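Local coordinates for protein 432aa long hypothetical deoxyribodipyrimidine photolyase (Sulfolobus tokodaii, PDB 2E0I) that probably repairs cyclobutane pyrimidine dimers in DNA with light energy, using one FAD as catalytic cofactor and a second FAD as likely light-harvesting antenna, at residues Tyr214-His219 / Gly223-Arg228; Gly290-Asp295 / His397-Thr402; Gly77-Val82 / Ile104-Lys109. All coordinates share one frame; numbering follows the deposited sequence.

Contact 1: Tyr214-His219 / Gly223-Arg228; sequences YRLSPH and GTISMR. With FAD (flavin-adenine dinucleotide), chain E.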
loop_
_atom_site.group_PDB
_atom_site.type_symbol
_atom_site.label_atom_id
_atom_site.label_comp_id
_atom_site.label_asym_id
_atom_site.label_seq_id
_atom_site.Cartn_x
_atom_site.Cartn_y
_atom_site.Cartn_z
ATOM N N TYR A 214 -8.802 9.567 -6.095
ATOM C CA TYR A 214 -9.515 9.575 -4.827
ATOM C C TYR A 214 -8.617 9.582 -3.613
ATOM O O TYR A 214 -9.075 9.885 -2.513
ATOM C CB TYR A 214 -10.453 8.379 -4.712
ATOM C CG TYR A 214 -11.588 8.366 -5.694
ATOM C CD1 TYR A 214 -11.426 7.842 -6.978
ATOM C CD2 TYR A 214 -12.837 8.855 -5.336
ATOM C CE1 TYR A 214 -12.485 7.804 -7.878
ATOM C CE2 TYR A 214 -13.910 8.828 -6.236
ATOM C CZ TYR A 214 -13.727 8.305 -7.501
ATOM O OH TYR A 214 -14.780 8.305 -8.390
ATOM N N ARG A 215 -7.345 9.246 -3.805
ATOM C CA ARG A 215 -6.401 9.195 -2.697
ATOM C C ARG A 215 -6.943 8.296 -1.587
ATOM O O ARG A 215 -6.840 8.623 -0.402
ATOM C CB ARG A 215 -6.156 10.599 -2.151
ATOM C CG ARG A 215 -5.055 11.343 -2.859
ATOM C CD ARG A 215 -4.863 12.705 -2.242
ATOM N NE ARG A 215 -5.875 13.627 -2.745
ATOM C CZ ARG A 215 -6.560 14.475 -1.986
ATOM N NH1 ARG A 215 -6.345 14.516 -0.671
ATOM N NH2 ARG A 215 -7.453 15.282 -2.546
ATOM N N LEU A 216 -7.519 7.164 -1.980
ATOM C CA LEU A 216 -8.089 6.224 -1.026
ATOM C C LEU A 216 -7.191 5.076 -0.581
ATOM O O LEU A 216 -7.475 4.438 0.435
ATOM C CB LEU A 216 -9.371 5.618 -1.593
ATOM C CG LEU A 216 -10.707 6.347 -1.450
ATOM C CD1 LEU A 216 -11.745 5.583 -2.231
ATOM C CD2 LEU A 216 -11.124 6.442 0.012
ATOM N N SER A 217 -6.120 4.809 -1.327
ATOM C CA SER A 217 -5.228 3.688 -1.013
ATOM C C SER A 217 -4.856 3.529 0.466
ATOM O O SER A 217 -5.000 2.449 1.041
ATOM C CB SER A 217 -3.965 3.777 -1.855
ATOM O OG SER A 217 -3.442 5.087 -1.782
ATOM N N PRO A 218 -4.386 4.603 1.117
ATOM C CA PRO A 218 -4.042 4.405 2.527
ATOM C C PRO A 218 -5.247 3.976 3.387
ATOM O O PRO A 218 -5.116 3.181 4.322
ATOM C CB PRO A 218 -3.453 5.757 2.923
ATOM C CG PRO A 218 -4.184 6.700 2.043
ATOM C CD PRO A 218 -4.235 6.014 0.721
ATOM N N HIS A 219 -6.427 4.478 3.063
ATOM C CA HIS A 219 -7.617 4.116 3.823
ATOM C C HIS A 219 -8.032 2.656 3.566
ATOM O O HIS A 219 -8.522 1.965 4.473
ATOM C CB HIS A 219 -8.751 5.075 3.475
ATOM C CG HIS A 219 -8.567 6.444 4.046
ATOM N ND1 HIS A 219 -8.935 6.766 5.334
ATOM C CD2 HIS A 219 -7.998 7.559 3.529
ATOM C CE1 HIS A 219 -8.603 8.020 5.587
ATOM N NE2 HIS A 219 -8.032 8.523 4.507
ATOM N N GLY A 223 -7.661 -0.198 6.187
ATOM C CA GLY A 223 -9.039 -0.537 6.508
ATOM C C GLY A 223 -9.928 0.422 7.281
ATOM O O GLY A 223 -10.750 -0.040 8.076
ATOM N N THR A 224 -9.792 1.732 7.075
ATOM C CA THR A 224 -10.668 2.656 7.775
ATOM C C THR A 224 -12.060 2.509 7.151
ATOM O O THR A 224 -13.067 2.884 7.748
ATOM C CB THR A 224 -10.171 4.098 7.665
ATOM O OG1 THR A 224 -10.060 4.473 6.284
ATOM C CG2 THR A 224 -8.827 4.224 8.352
ATOM N N ILE A 225 -12.100 1.973 5.932
ATOM C CA ILE A 225 -13.357 1.683 5.226
ATOM C C ILE A 225 -13.135 0.319 4.564
ATOM O O ILE A 225 -12.012 0.001 4.173
ATOM C CB ILE A 225 -13.709 2.717 4.121
ATOM C CG1 ILE A 225 -12.688 2.667 3.000
ATOM C CG2 ILE A 225 -13.752 4.114 4.701
ATOM C CD1 ILE A 225 -13.039 3.591 1.884
ATOM N N SER A 226 -14.176 -0.496 4.439
ATOM C CA SER A 226 -13.981 -1.806 3.837
ATOM C C SER A 226 -14.010 -1.794 2.314
ATOM O O SER A 226 -14.607 -0.925 1.686
ATOM C CB SER A 226 -15.021 -2.791 4.339
ATOM O OG SER A 226 -16.141 -2.784 3.485
ATOM N N MET A 227 -13.342 -2.788 1.743
ATOM C CA MET A 227 -13.234 -2.992 0.302
ATOM C C MET A 227 -14.643 -3.059 -0.283
ATOM O O MET A 227 -14.917 -2.556 -1.379
ATOM C CB MET A 227 -12.507 -4.316 0.073
ATOM C CG MET A 227 -11.729 -4.416 -1.210
ATOM S SD MET A 227 -10.405 -3.217 -1.327
ATOM C CE MET A 227 -10.159 -3.310 -3.115
ATOM N N ARG A 228 -15.527 -3.693 0.484
ATOM C CA ARG A 228 -16.921 -3.869 0.127
ATOM C C ARG A 228 -17.677 -2.539 0.149
ATOM O O ARG A 228 -18.563 -2.305 -0.678
ATOM C CB ARG A 228 -17.558 -4.869 1.089
ATOM C CG ARG A 228 -17.047 -6.292 0.897
ATOM C CD ARG A 228 -17.594 -7.218 1.957
ATOM N NE ARG A 228 -17.150 -6.814 3.287
ATOM C CZ ARG A 228 -15.914 -6.991 3.747
ATOM N NH1 ARG A 228 -15.003 -7.571 2.974
ATOM N NH2 ARG A 228 -15.590 -6.591 4.977
HETATM P PA FAD E . -6.800 6.392 -7.787
HETATM O O1A FAD E . -7.678 7.482 -7.303
HETATM O O2A FAD E . -6.618 6.013 -9.204
HETATM O O5B FAD E . -7.791 5.203 -7.342
HETATM C C5B FAD E . -7.772 3.926 -7.983
HETATM C C4B FAD E . -7.866 2.815 -6.936
HETATM O O4B FAD E . -7.833 1.514 -7.546
HETATM C C3B FAD E . -6.663 2.897 -5.994
HETATM O O3B FAD E . -7.040 3.644 -4.834
HETATM C C2B FAD E . -6.514 1.430 -5.598
HETATM O O2B FAD E . -7.544 1.072 -4.674
HETATM C C1B FAD E . -6.762 0.760 -6.950
HETATM N N9A FAD E . -5.569 0.827 -7.827
HETATM C C8A FAD E . -5.327 1.720 -8.784
HETATM N N7A FAD E . -4.201 1.400 -9.419
HETATM C C5A FAD E . -3.718 0.295 -8.861
HETATM C C6A FAD E . -2.599 -0.504 -9.075
HETATM N N6A FAD E . -1.737 -0.225 -10.047
HETATM N N1A FAD E . -2.403 -1.574 -8.290
HETATM C C2A FAD E . -3.248 -1.887 -7.322
HETATM N N3A FAD E . -4.324 -1.154 -7.095
HETATM C C4A FAD E . -4.585 -0.068 -7.839
HETATM N N1 FAD E . -0.883 1.023 -4.164
HETATM C C2 FAD E . -0.942 0.778 -2.786
HETATM O O2 FAD E . -2.006 0.872 -2.178
HETATM N N3 FAD E . 0.229 0.477 -2.080
HETATM C C4 FAD E . 1.452 0.433 -2.760
HETATM O O4 FAD E . 2.472 0.113 -2.152
HETATM C C4X FAD E . 1.506 0.693 -4.125
HETATM N N5 FAD E . 2.747 0.731 -4.772
HETATM C C5X FAD E . 2.817 0.971 -6.150
HETATM C C6 FAD E . 4.061 0.986 -6.773
HETATM C C7 FAD E . 4.143 1.188 -8.147
HETATM C C7M FAD E . 5.522 1.170 -8.811
HETATM C C8 FAD E . 2.981 1.381 -8.892
HETATM C C8M FAD E . 3.037 1.577 -10.408
HETATM C C9 FAD E . 1.741 1.365 -8.259
HETATM C C9A FAD E . 1.646 1.154 -6.885
HETATM N N10 FAD E . 0.399 1.114 -6.236
HETATM C C10 FAD E . 0.344 0.983 -4.838
HETATM C "C1'" FAD E . -0.857 1.250 -7.017
HETATM C "C2'" FAD E . -1.432 2.655 -7.219
HETATM O "O2'" FAD E . -0.441 3.528 -7.767
HETATM C "C3'" FAD E . -2.001 3.249 -5.927
HETATM O "O3'" FAD E . -2.952 2.339 -5.368
HETATM C "C4'" FAD E . -2.703 4.583 -6.190
HETATM O "O4'" FAD E . -1.796 5.507 -6.799
HETATM C "C5'" FAD E . -3.241 5.186 -4.891
HETATM O "O5'" FAD E . -3.810 6.480 -5.119
HETATM P P FAD E . -5.391 6.679 -5.353
HETATM O O1P FAD E . -6.105 5.964 -4.272
HETATM O O2P FAD E . -5.629 8.131 -5.508
HETATM O O3P FAD E . -5.658 5.918 -6.750
#

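Contact 2: Gly290-Asp295 / His397-Thr402; sequences GYPIID and HSIYKT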
loop_
_atom_site.group_PDB
_atom_site.type_symbol
_atom_site.label_atom_id
_atom_site.label_comp_id
_atom_site.label_asym_id
_atom_site.label_seq_id
_atom_site.Cartn_x
_atom_site.Cartn_y
_atom_site.Cartn_z
ATOM N N GLY A 290 17.862 14.095 -14.445
ATOM C CA GLY A 290 17.691 15.251 -15.313
ATOM C C GLY A 290 16.315 15.475 -15.921
ATOM O O GLY A 290 16.114 16.437 -16.654
ATOM N N TYR A 291 15.374 14.596 -15.603
ATOM C CA TYR A 291 14.023 14.649 -16.148
ATOM C C TYR A 291 12.987 15.245 -15.203
ATOM O O TYR A 291 12.647 14.646 -14.184
ATOM C CB TYR A 291 13.586 13.240 -16.527
ATOM C CG TYR A 291 14.541 12.539 -17.456
ATOM C CD1 TYR A 291 15.875 12.332 -17.097
ATOM C CD2 TYR A 291 14.121 12.096 -18.701
ATOM C CE1 TYR A 291 16.765 11.703 -17.958
ATOM C CE2 TYR A 291 15.003 11.466 -19.572
ATOM C CZ TYR A 291 16.323 11.275 -19.192
ATOM O OH TYR A 291 17.202 10.662 -20.049
ATOM N N PRO A 292 12.447 16.421 -15.551
ATOM C CA PRO A 292 11.441 17.144 -14.763
ATOM C C PRO A 292 10.290 16.331 -14.156
ATOM O O PRO A 292 10.037 16.417 -12.956
ATOM C CB PRO A 292 10.963 18.218 -15.740
ATOM C CG PRO A 292 12.240 18.571 -16.428
ATOM C CD PRO A 292 12.823 17.202 -16.741
ATOM N N ILE A 293 9.597 15.547 -14.976
ATOM C CA ILE A 293 8.476 14.759 -14.479
ATOM C C ILE A 293 8.898 13.717 -13.449
ATOM O O ILE A 293 8.170 13.465 -12.489
ATOM C CB ILE A 293 7.732 14.045 -15.618
ATOM C CG1 ILE A 293 6.400 13.514 -15.099
ATOM C CG2 ILE A 293 8.562 12.888 -16.158
ATOM C CD1 ILE A 293 5.536 14.587 -14.495
ATOM N N ILE A 294 10.069 13.110 -13.654
ATOM C CA ILE A 294 10.588 12.108 -12.727
ATOM C C ILE A 294 10.987 12.793 -11.420
ATOM O O ILE A 294 10.665 12.320 -10.341
ATOM C CB ILE A 294 11.827 11.372 -13.318
ATOM C CG1 ILE A 294 11.461 10.722 -14.658
ATOM C CG2 ILE A 294 12.325 10.307 -12.348
ATOM C CD1 ILE A 294 10.371 9.666 -14.574
ATOM N N ASP A 295 11.684 13.916 -11.527
ATOM C CA ASP A 295 12.112 14.676 -10.360
ATOM C C ASP A 295 10.931 15.159 -9.546
ATOM O O ASP A 295 10.948 15.099 -8.321
ATOM C CB ASP A 295 12.948 15.870 -10.804
ATOM C CG ASP A 295 14.271 15.445 -11.410
ATOM O OD1 ASP A 295 14.799 16.170 -12.284
ATOM O OD2 ASP A 295 14.785 14.379 -11.002
ATOM N N HIS A 397 9.795 21.239 -21.076
ATOM C CA HIS A 397 9.547 20.045 -21.872
ATOM C C HIS A 397 10.682 19.736 -22.846
ATOM O O HIS A 397 10.631 18.739 -23.579
ATOM C CB HIS A 397 8.246 20.182 -22.659
ATOM C CG HIS A 397 7.026 20.228 -21.799
ATOM N ND1 HIS A 397 6.804 19.331 -20.778
ATOM C CD2 HIS A 397 5.960 21.060 -21.808
ATOM C CE1 HIS A 397 5.653 19.610 -20.193
ATOM N NE2 HIS A 397 5.121 20.656 -20.798
ATOM N N SER A 398 11.707 20.580 -22.857
ATOM C CA SER A 398 12.843 20.383 -23.752
ATOM C C SER A 398 14.103 20.748 -23.008
ATOM O O SER A 398 15.157 20.931 -23.612
ATOM C CB SER A 398 12.718 21.289 -24.973
ATOM O OG SER A 398 11.442 21.160 -25.563
ATOM N N ILE A 399 13.980 20.854 -21.692
ATOM C CA ILE A 399 15.086 21.245 -20.833
ATOM C C ILE A 399 16.374 20.445 -21.056
ATOM O O ILE A 399 17.416 20.752 -20.470
ATOM C CB ILE A 399 14.662 21.166 -19.354
ATOM C CG1 ILE A 399 15.530 22.095 -18.517
ATOM C CG2 ILE A 399 14.770 19.738 -18.854
ATOM C CD1 ILE A 399 15.021 22.274 -17.130
ATOM N N TYR A 400 16.302 19.425 -21.908
ATOM C CA TYR A 400 17.476 18.613 -22.214
ATOM C C TYR A 400 18.325 19.336 -23.260
ATOM O O TYR A 400 19.494 19.013 -23.454
ATOM C CB TYR A 400 17.055 17.229 -22.728
ATOM C CG TYR A 400 16.149 17.259 -23.940
ATOM C CD1 TYR A 400 16.661 17.520 -25.210
ATOM C CD2 TYR A 400 14.778 17.046 -23.813
ATOM C CE1 TYR A 400 15.830 17.568 -26.326
ATOM C CE2 TYR A 400 13.937 17.094 -24.923
ATOM C CZ TYR A 400 14.471 17.355 -26.179
ATOM O OH TYR A 400 13.651 17.403 -27.289
ATOM N N LYS A 401 17.722 20.317 -23.929
ATOM C CA LYS A 401 18.404 21.118 -24.943
ATOM C C LYS A 401 19.128 22.289 -24.279
ATOM O O LYS A 401 20.209 22.689 -24.700
ATOM C CB LYS A 401 17.394 21.658 -25.953
ATOM C CG LYS A 401 16.765 20.594 -26.819
ATOM C CD LYS A 401 15.769 21.187 -27.796
ATOM C CE LYS A 401 15.207 20.107 -28.714
ATOM N NZ LYS A 401 14.158 20.637 -29.633
ATOM N N THR A 402 18.517 22.836 -23.238
ATOM C CA THR A 402 19.088 23.954 -22.503
ATOM C C THR A 402 19.835 23.453 -21.265
ATOM O O THR A 402 20.407 22.365 -21.270
ATOM C CB THR A 402 17.976 24.940 -22.077
ATOM O OG1 THR A 402 18.524 25.941 -21.210
ATOM C CG2 THR A 402 16.848 24.204 -21.359
#

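Contact 3: Gly77-Val82 / Ile104-Lys109; sequences GEAEKV and ISRDEK. With FAD (flavin-adenine dinucleotide), chain F.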
loop_
_atom_site.group_PDB
_atom_site.type_symbol
_atom_site.label_atom_id
_atom_site.label_comp_id
_atom_site.label_asym_id
_atom_site.label_seq_id
_atom_site.Cartn_x
_atom_site.Cartn_y
_atom_site.Cartn_z
ATOM N N GLY A 77 4.960 -5.938 21.796
ATOM C CA GLY A 77 5.749 -7.148 21.629
ATOM C C GLY A 77 5.379 -7.920 20.376
ATOM O O GLY A 77 4.551 -7.479 19.584
ATOM N N GLU A 78 6.002 -9.076 20.175
ATOM C CA GLU A 78 5.682 -9.897 19.017
ATOM C C GLU A 78 4.331 -10.557 19.269
ATOM O O GLU A 78 4.118 -11.170 20.309
ATOM C CB GLU A 78 6.771 -10.953 18.801
ATOM C CG GLU A 78 8.158 -10.357 18.532
ATOM C CD GLU A 78 9.212 -11.409 18.222
ATOM O OE1 GLU A 78 10.412 -11.055 18.218
ATOM O OE2 GLU A 78 8.846 -12.585 17.979
ATOM N N ALA A 79 3.418 -10.417 18.315
ATOM C CA ALA A 79 2.076 -10.975 18.432
ATOM C C ALA A 79 1.982 -12.317 19.162
ATOM O O ALA A 79 1.287 -12.422 20.173
ATOM C CB ALA A 79 1.461 -11.100 17.056
ATOM N N GLU A 80 2.663 -13.340 18.647
ATOM C CA GLU A 80 2.620 -14.659 19.275
ATOM C C GLU A 80 3.023 -14.631 20.755
ATOM O O GLU A 80 2.355 -15.246 21.593
ATOM C CB GLU A 80 3.501 -15.667 18.503
ATOM C CG GLU A 80 4.891 -15.170 18.113
ATOM C CD GLU A 80 4.882 -14.441 16.784
ATOM O OE1 GLU A 80 4.034 -13.536 16.609
ATOM O OE2 GLU A 80 5.723 -14.775 15.914
ATOM N N LYS A 81 4.101 -13.923 21.080
ATOM C CA LYS A 81 4.543 -13.835 22.464
ATOM C C LYS A 81 3.559 -13.064 23.344
ATOM O O LYS A 81 3.381 -13.399 24.507
ATOM C CB LYS A 81 5.930 -13.199 22.534
ATOM C CG LYS A 81 6.995 -14.064 21.905
ATOM C CD LYS A 81 8.337 -13.375 21.856
ATOM C CE LYS A 81 9.309 -14.245 21.079
ATOM N NZ LYS A 81 10.451 -13.471 20.504
ATOM N N VAL A 82 2.918 -12.038 22.792
ATOM C CA VAL A 82 1.956 -11.258 23.555
ATOM C C VAL A 82 0.769 -12.110 23.955
ATOM O O VAL A 82 0.389 -12.134 25.122
ATOM C CB VAL A 82 1.443 -10.064 22.756
ATOM C CG1 VAL A 82 0.269 -9.411 23.485
ATOM C CG2 VAL A 82 2.568 -9.076 22.554
ATOM N N ILE A 104 1.202 -14.907 7.625
ATOM C CA ILE A 104 0.824 -16.300 7.711
ATOM C C ILE A 104 1.558 -17.033 8.824
ATOM O O ILE A 104 0.940 -17.798 9.581
ATOM C CB ILE A 104 1.050 -16.999 6.361
ATOM C CG1 ILE A 104 0.008 -16.472 5.358
ATOM C CG2 ILE A 104 0.977 -18.512 6.535
ATOM C CD1 ILE A 104 0.487 -16.382 3.920
ATOM N N SER A 105 2.860 -16.784 8.954
ATOM C CA SER A 105 3.621 -17.475 9.980
ATOM C C SER A 105 3.273 -16.947 11.361
ATOM O O SER A 105 3.296 -17.689 12.349
ATOM C CB SER A 105 5.119 -17.343 9.719
ATOM O OG SER A 105 5.597 -16.098 10.163
ATOM N N ARG A 106 2.939 -15.667 11.428
ATOM C CA ARG A 106 2.568 -15.039 12.687
ATOM C C ARG A 106 1.288 -15.645 13.224
ATOM O O ARG A 106 1.136 -15.837 14.431
ATOM C CB ARG A 106 2.378 -13.556 12.460
ATOM C CG ARG A 106 1.473 -12.820 13.417
ATOM C CD ARG A 106 1.796 -11.469 13.066
ATOM N NE ARG A 106 0.817 -10.441 12.807
ATOM C CZ ARG A 106 0.019 -10.188 11.771
ATOM N NH1 ARG A 106 -0.685 -9.090 11.892
ATOM N NH2 ARG A 106 -0.164 -10.946 10.704
ATOM N N ASP A 107 0.365 -15.947 12.319
ATOM C CA ASP A 107 -0.894 -16.534 12.713
ATOM C C ASP A 107 -0.707 -18.011 13.054
ATOM O O ASP A 107 -1.377 -18.552 13.938
ATOM C CB ASP A 107 -1.923 -16.308 11.608
ATOM C CG ASP A 107 -2.380 -14.848 11.540
ATOM O OD1 ASP A 107 -1.583 -13.963 11.921
ATOM O OD2 ASP A 107 -3.522 -14.571 11.102
ATOM N N GLU A 108 0.223 -18.667 12.377
ATOM C CA GLU A 108 0.476 -20.063 12.697
ATOM C C GLU A 108 0.974 -20.142 14.137
ATOM O O GLU A 108 0.543 -21.000 14.912
ATOM C CB GLU A 108 1.528 -20.650 11.764
ATOM C CG GLU A 108 1.134 -20.588 10.315
ATOM C CD GLU A 108 2.111 -21.320 9.425
ATOM O OE1 GLU A 108 3.336 -21.193 9.665
ATOM O OE2 GLU A 108 1.658 -22.013 8.478
ATOM N N LYS A 109 1.879 -19.238 14.495
ATOM C CA LYS A 109 2.400 -19.247 15.838
ATOM C C LYS A 109 1.300 -18.924 16.824
ATOM O O LYS A 109 1.231 -19.535 17.887
ATOM C CB LYS A 109 3.566 -18.266 15.985
ATOM C CG LYS A 109 4.734 -18.592 15.060
ATOM C CD LYS A 109 6.038 -17.937 15.498
ATOM C CE LYS A 109 7.011 -17.751 14.318
ATOM N NZ LYS A 109 6.611 -16.604 13.409
HETATM P PA FAD F . 4.571 -5.150 7.354
HETATM O O1A FAD F . 4.693 -4.703 5.948
HETATM O O2A FAD F . 4.761 -4.283 8.536
HETATM O O5B FAD F . 5.985 -5.919 7.420
HETATM C C5B FAD F . 6.278 -6.808 8.503
HETATM C C4B FAD F . 7.615 -7.527 8.302
HETATM O O4B FAD F . 7.760 -7.818 6.898
HETATM C C3B FAD F . 8.798 -6.629 8.666
HETATM O O3B FAD F . 9.937 -7.439 8.974
HETATM C C2B FAD F . 9.015 -5.884 7.349
HETATM O O2B FAD F . 10.360 -5.403 7.293
HETATM C C1B FAD F . 8.862 -7.054 6.376
HETATM N N9A FAD F . 8.597 -6.589 4.992
HETATM C C8A FAD F . 7.646 -5.733 4.623
HETATM N N7A FAD F . 7.661 -5.575 3.302
HETATM C C5A FAD F . 8.632 -6.342 2.818
HETATM C C6A FAD F . 9.105 -6.616 1.540
HETATM N N6A FAD F . 8.579 -6.006 0.483
HETATM N N1A FAD F . 10.117 -7.483 1.389
HETATM C C2A FAD F . 10.673 -8.070 2.436
HETATM N N3A FAD F . 10.248 -7.830 3.665
HETATM C C4A FAD F . 9.235 -6.982 3.892
HETATM N N1 FAD F . -0.002 -4.132 12.443
HETATM C C2 FAD F . -0.008 -4.545 13.781
HETATM O O2 FAD F . -0.833 -5.370 14.168
HETATM N N3 FAD F . 0.963 -4.050 14.660
HETATM C C4 FAD F . 1.939 -3.155 14.201
HETATM O O4 FAD F . 2.786 -2.718 14.980
HETATM C C4X FAD F . 1.952 -2.763 12.866
HETATM N N5 FAD F . 2.966 -1.923 12.385
HETATM C C5X FAD F . 2.993 -1.545 11.037
HETATM C C6 FAD F . 4.053 -0.785 10.552
HETATM C C7 FAD F . 4.142 -0.483 9.196
HETATM C C7M FAD F . 5.321 0.350 8.688
HETATM C C8 FAD F . 3.158 -0.941 8.325
HETATM C C8M FAD F . 3.225 -0.628 6.828
HETATM C C9 FAD F . 2.093 -1.695 8.812
HETATM C C9A FAD F . 2.004 -2.000 10.168
HETATM N N10 FAD F . 0.964 -2.806 10.660
HETATM C C10 FAD F . 0.982 -3.244 11.991
HETATM C "C1'" FAD F . -0.118 -3.274 9.764
HETATM C "C2'" FAD F . 0.272 -4.510 8.954
HETATM O "O2'" FAD F . 0.065 -4.252 7.561
HETATM C "C3'" FAD F . -0.548 -5.726 9.399
HETATM O "O3'" FAD F . -0.236 -6.038 10.760
HETATM C "C4'" FAD F . -0.247 -6.939 8.515
HETATM O "O4'" FAD F . -1.180 -7.979 8.818
HETATM C "C5'" FAD F . 1.179 -7.445 8.748
HETATM O "O5'" FAD F . 1.744 -7.989 7.553
HETATM P P FAD F . 2.618 -7.048 6.579
HETATM O O1P FAD F . 3.257 -7.936 5.581
HETATM O O2P FAD F . 1.789 -5.922 6.095
HETATM O O3P FAD F . 3.754 -6.519 7.589
#

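Contact 1: Tyr214-His219 / Gly223-Arg228
His219 and Thr224 grip each other twice, once through side chains and once through backbone. The imidazole turns its edge to the threonine, and ND1 lies 2.7 Å from Thr224 OG1 in a hydrogen bond whose donor could be either atom. OG1 reaches the ring because chi1 of Thr224, 58°, sets it between the backbone N and the carbonyl carbon, close to the plane of the imidazole. The other ring nitrogen, NE2, is hydrogen-bonded to Glu191 of helix 189-196, so both nitrogens of this buried ring have partners. With an alanine here, Thr224 OG1 and Glu191 would both be likely to lose their imidazole mate, and the threonine hydroxyl could turn more easily. The backbone grip runs from Thr224 N to His219 O, 2.9 Å. It belongs to the Schellman motif that ends helix 217-221: Gly223 takes positive phi just after the last turn, and the chain then leads on to helix 227-233, where Ser226 holds the N-cap position. Beside this polar pair, Leu216 CD2 meets Ile225 CD1 at 3.9 Å, the two side chains crossing at about a right angle. While one end of the 214-219 segment closes a turn, the other holds the diphosphate of FAD (chain E) with four successive backbone N-H groups. Tyr214 N gives to O1A and Arg215 N to O2P, both at 2.7 Å. O1P takes two donors, Leu216 N at 2.9 Å and Ser217 N at 3.2 Å, the latter the straightest of the four at 153°. The Ser217 hydroxyl, close to C5' of the cofactor, has its own hydrogen bond to Asp340.

Contact 2: Gly290-Asp295 / His397-Thr402
Ile399 presses one methyl group against the ring of Pro292, in the one apolar side-chain contact between 290-295 and 397-402. The second segment begins at His397, whose CA lies 7.9 Å from the CA of Pro292. Its imidazole bonds to Pro376 O through NE2 and to Gln371 NE2 through ND1, and Gln371 OE1 in turn accepts Ile293 N, linking the two segments indirectly. Ser398 comes next, its carbonyl available to the turn that follows. From Ile399 to Lys401 the backbone coils like a helix but lacks its regular hydrogen bonding. Ile399 points its side chain toward the other segment. With CG1 anti to the backbone N (chi1 -156°), CG2 is left between N and the carbonyl carbon, and this branch does the touching: it lies 3.7 Å from Pro292 CG and 3.8 Å from Pro292 CD, the two side chains meeting at a slant. The same methyl stands 4.2 Å from Gly290 O, a plain van der Waals approach. Leu388 and Tyr407 each touch both residues. At Tyr400 the ring packs edge-to-face with Trp368, while the Ser398 carbonyl oxygen lies 3.8 Å above one face of the Tyr400 ring, nearer its edge than its centre. Lys401 then closes the turn, its N bonding to Ser398 O at 2.7 Å. Across from this turn, Tyr291 is the N-cap of helix 292-304, and Pro292 fills the first helical position, a place where the missing N-H costs no helix bond. The contact thus rests the loop after helix 393-396 on the first turn of an earlier helix, within the helical FAD-binding domain characteristic of photolyases.

Contact 3: Gly77-Val82 / Ile104-Lys109
Glu80 crosses the side chain of Lys109 at a slant, and its course from CB to carboxylate accounts for much of the meeting of 77-82 with 104-109. CB begins against Lys109 CB, 3.6 Å away, where the two backbones also come closest. CG follows at 4.0 Å from Lys109 CD; chi1 of 46° and a bend at chi2 of -87° turn the chain toward the lysine rather than straight out from its own helix. At the carboxylate, OE1 comes only to 4.2 Å from Arg106 CG, its own hydrogen bond lying elsewhere, while OE2 receives Lys109 NZ in a salt bridge of 3.2 Å, met nearly along the C-O axis. OE2 is also paired with Arg38, so two positive groups share one oxygen of this buried acid. The fold explains the neighbourhood: in the Rossmann-like parallel sheet of the photolyase domain, helix 79-86 joins strand 73-76 to strand 92-96, and helix 101-115 joins the latter to strand 120-124, so these are helices of successive beta-alpha-beta crossovers packed side by side. One residue back in the first helix, Ala79 sets its methyl 4.0 Å from Arg106 CD, approaching the guanidinium group obliquely. CG of that arginine is anti to the backbone N (chi1 155°), and a bend at chi3 carries its tip to FAD (chain F). There NH1 makes a weak hydrogen bond to O4' at 3.3 Å, and the cofactor's C5' lies over one face of the group. On the protein side, Asp107 OD1 stands 3.5 Å from Arg106 NH2, far from the plane of the guanidinium, so that only the charges attract; Asp107 OD1 also forms a salt bridge with Arg8.

Contacts 1 and 3 each reach a different FAD. Contact 1 belongs to the pocket of the chain E cofactor, presumably the catalytic one, whereas Arg106 of contact 3 touches the ribityl chain of the second FAD (chain F), probably the one proposed to harvest light. The centres of these two contacts are about 26 Å apart and their nearest atoms about 13 Å, and the CA of Gly223 in contact 1 is about 10 Å from the nearest atom of the second FAD, so contact 1 lies near both cofactors. Contact 2 is remote from contact 3, with centres about 49 Å apart on opposite sides of the chain's centre; from contact 1 its nearest atoms are about 16 Å away.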